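Local coordinates for protein twin-arginine translocation pathway signal (PDB 5IM2) that probably serves as the extracytoplasmic solute-binding component of a TRAP transporter, and holds copurified benzoate in the cleft between its two lobes, at residues T55-Q60 and M212-I217. Numbering follows the deposited sequence.
Sequences TFMAPQ and MPLPAI. With BEZ (benzoic acid), chain B.
F56 and M57, in the loop that leaves strand 49-55, close against L214 and P215, in the loop after strand 208-211, beside a bound benzoic acid. The contact across the two segments is apolar. F56 crosses L214 at about a right angle, its ring atom CE1 lying 3.8 Å from L214 CB. Further back on the same ring, CD1 meets P215 CD at 4.1 Å. P215 CG also approaches the backbone, 3.9 Å from F56 O. M57 adds its sulfur: its chain is bent at both chi2 (-54°) and chi3 (-65°), which brings the end back toward the facing loop although CB points away from it. SD thereby comes within 3.9 Å of L214 CD2, and the methyl CE touches the same branch of the leucine.

Three of the four residues also touch the ligand. Benzoic acid C2 lies in the plane of the F56 ring, at its edge, 3.8 Å from CZ. M57 SD sits 3.8 Å from C3 of the benzoate ring, whereas L214 CB packs near the carboxylate, 3.8 Å from O2. P215 stays at the exposed margin of the contact.

Polar bonds fix the 212-217 loop and the ligand beside this apolar patch. The Y118 hydroxyl hydrogen-bonds both to L214 N and to the ligand, and its ring meets that of F56 with the planes inclined at about 60°. R192 NH2 likewise serves both M212 O and the benzoic acid. Within 212-217, A216 N hydrogen-bonds to P213 O and I217 N to L214 O, two overlapping turns that lead into helix 217-223. Two loops from different sheets closing on a ligand are characteristic of the interlobe cleft of periplasmic solute-binding proteins, here of the DctP family.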
loop_
_atom_site.group_PDB
_atom_site.type_symbol
_atom_site.label_atom_id
_atom_site.label_comp_id
_atom_site.label_asym_id
_atom_site.label_seq_id
_atom_site.Cartn_x
_atom_site.Cartn_y
_atom_site.Cartn_z
ATOM N N THR A 55 3.917 12.332 6.163
ATOM C CA THR A 55 3.066 11.386 5.446
ATOM C C THR A 55 1.663 11.956 5.319
ATOM O O THR A 55 1.359 13.047 5.815
ATOM C CB THR A 55 3.056 10.024 6.167
ATOM O OG1 THR A 55 2.337 9.049 5.403
ATOM C CG2 THR A 55 2.418 10.126 7.543
ATOM N N PHE A 56 0.795 11.195 4.656
ATOM C CA PHE A 56 -0.544 11.650 4.298
ATOM C C PHE A 56 -1.629 11.065 5.204
ATOM O O PHE A 56 -2.804 11.467 5.104
ATOM C CB PHE A 56 -0.824 11.299 2.815
ATOM C CG PHE A 56 -0.862 9.809 2.548
ATOM C CD1 PHE A 56 -2.044 9.098 2.653
ATOM C CD2 PHE A 56 0.279 9.113 2.187
ATOM C CE1 PHE A 56 -2.077 7.734 2.433
ATOM C CE2 PHE A 56 0.243 7.739 1.969
ATOM C CZ PHE A 56 -0.944 7.060 2.077
ATOM N N MET A 57 -1.253 10.165 6.125
ATOM C CA MET A 57 -2.206 9.531 7.019
ATOM C C MET A 57 -2.726 10.525 8.045
ATOM O O MET A 57 -2.005 11.416 8.500
ATOM C CB MET A 57 -1.555 8.355 7.750
ATOM C CG MET A 57 -1.070 7.233 6.837
ATOM S SD MET A 57 -2.342 6.588 5.723
ATOM C CE MET A 57 -3.512 5.875 6.890
ATOM N N ALA A 58 -3.991 10.354 8.405
ATOM C CA ALA A 58 -4.564 11.076 9.525
ATOM C C ALA A 58 -3.948 10.583 10.826
ATOM O O ALA A 58 -3.657 9.395 10.963
ATOM C CB ALA A 58 -6.065 10.859 9.577
ATOM N N PRO A 59 -3.781 11.456 11.823
ATOM C CA PRO A 59 -3.207 10.974 13.092
ATOM C C PRO A 59 -4.049 9.916 13.803
ATOM O O PRO A 59 -3.489 9.066 14.505
ATOM C CB PRO A 59 -3.075 12.251 13.935
ATOM C CG PRO A 59 -3.983 13.223 13.330
ATOM C CD PRO A 59 -4.055 12.895 11.853
ATOM N N GLN A 60 -5.365 9.897 13.618
ATOM C CA GLN A 60 -6.192 8.928 14.326
ATOM C C GLN A 60 -6.304 7.587 13.592
ATOM O O GLN A 60 -7.209 6.796 13.878
ATOM C CB GLN A 60 -7.573 9.525 14.595
ATOM C CG GLN A 60 -7.517 10.647 15.645
ATOM C CD GLN A 60 -6.700 10.257 16.885
ATOM O OE1 GLN A 60 -6.956 9.227 17.507
ATOM N NE2 GLN A 60 -5.693 11.067 17.222
ATOM N N MET A 212 -6.922 8.282 -7.340
ATOM C CA MET A 212 -6.717 9.408 -6.426
ATOM C C MET A 212 -6.127 8.884 -5.129
ATOM O O MET A 212 -6.350 7.721 -4.784
ATOM C CB MET A 212 -8.023 10.153 -6.140
ATOM C CG MET A 212 -8.971 9.382 -5.232
ATOM S SD MET A 212 -10.532 10.216 -4.952
ATOM C CE MET A 212 -11.253 9.995 -6.592
ATOM N N PRO A 213 -5.379 9.698 -4.390
ATOM C CA PRO A 213 -4.845 9.241 -3.108
ATOM C C PRO A 213 -5.889 9.227 -2.002
ATOM O O PRO A 213 -6.959 9.832 -2.086
ATOM C CB PRO A 213 -3.744 10.257 -2.809
ATOM C CG PRO A 213 -4.228 11.476 -3.428
ATOM C CD PRO A 213 -4.900 11.059 -4.706
ATOM N N LEU A 214 -5.524 8.536 -0.921
ATOM C CA LEU A 214 -6.466 8.270 0.163
ATOM C C LEU A 214 -7.194 9.516 0.649
ATOM O O LEU A 214 -8.426 9.460 0.753
ATOM C CB LEU A 214 -5.730 7.608 1.334
ATOM C CG LEU A 214 -6.578 7.260 2.577
ATOM C CD1 LEU A 214 -7.486 6.047 2.335
ATOM C CD2 LEU A 214 -5.690 7.019 3.810
ATOM N N PRO A 215 -6.528 10.642 0.968
ATOM C CA PRO A 215 -7.248 11.755 1.623
ATOM C C PRO A 215 -8.318 12.392 0.754
ATOM O O PRO A 215 -9.199 13.067 1.305
ATOM C CB PRO A 215 -6.136 12.763 1.949
ATOM C CG PRO A 215 -4.871 11.992 1.836
ATOM C CD PRO A 215 -5.117 10.976 0.770
ATOM N N ALA A 216 -8.258 12.194 -0.573
ATOM C CA ALA A 216 -9.210 12.757 -1.518
ATOM C C ALA A 216 -10.531 11.991 -1.546
ATOM O O ALA A 216 -11.485 12.451 -2.176
ATOM C CB ALA A 216 -8.579 12.774 -2.921
ATOM N N ILE A 217 -10.613 10.832 -0.896
ATOM C CA ILE A 217 -11.739 9.929 -1.127
ATOM C C ILE A 217 -13.019 10.501 -0.529
ATOM O O ILE A 217 -14.058 10.476 -1.202
ATOM C CB ILE A 217 -11.439 8.515 -0.603
ATOM C CG1 ILE A 217 -10.433 7.841 -1.543
ATOM C CG2 ILE A 217 -12.695 7.657 -0.558
ATOM C CD1 ILE A 217 -9.862 6.561 -1.005
HETATM C C BEZ B . -4.852 3.692 -0.350
HETATM O O1 BEZ B . -5.613 2.865 -0.929
HETATM O O2 BEZ B . -4.540 4.755 -0.937
HETATM C C1 BEZ B . -4.361 3.415 1.039
HETATM C C2 BEZ B . -3.510 4.322 1.665
HETATM C C3 BEZ B . -3.092 4.058 2.971
HETATM C C4 BEZ B . -3.503 2.899 3.607
HETATM C C5 BEZ B . -4.326 1.990 2.971
HETATM C C6 BEZ B . -4.762 2.253 1.668
#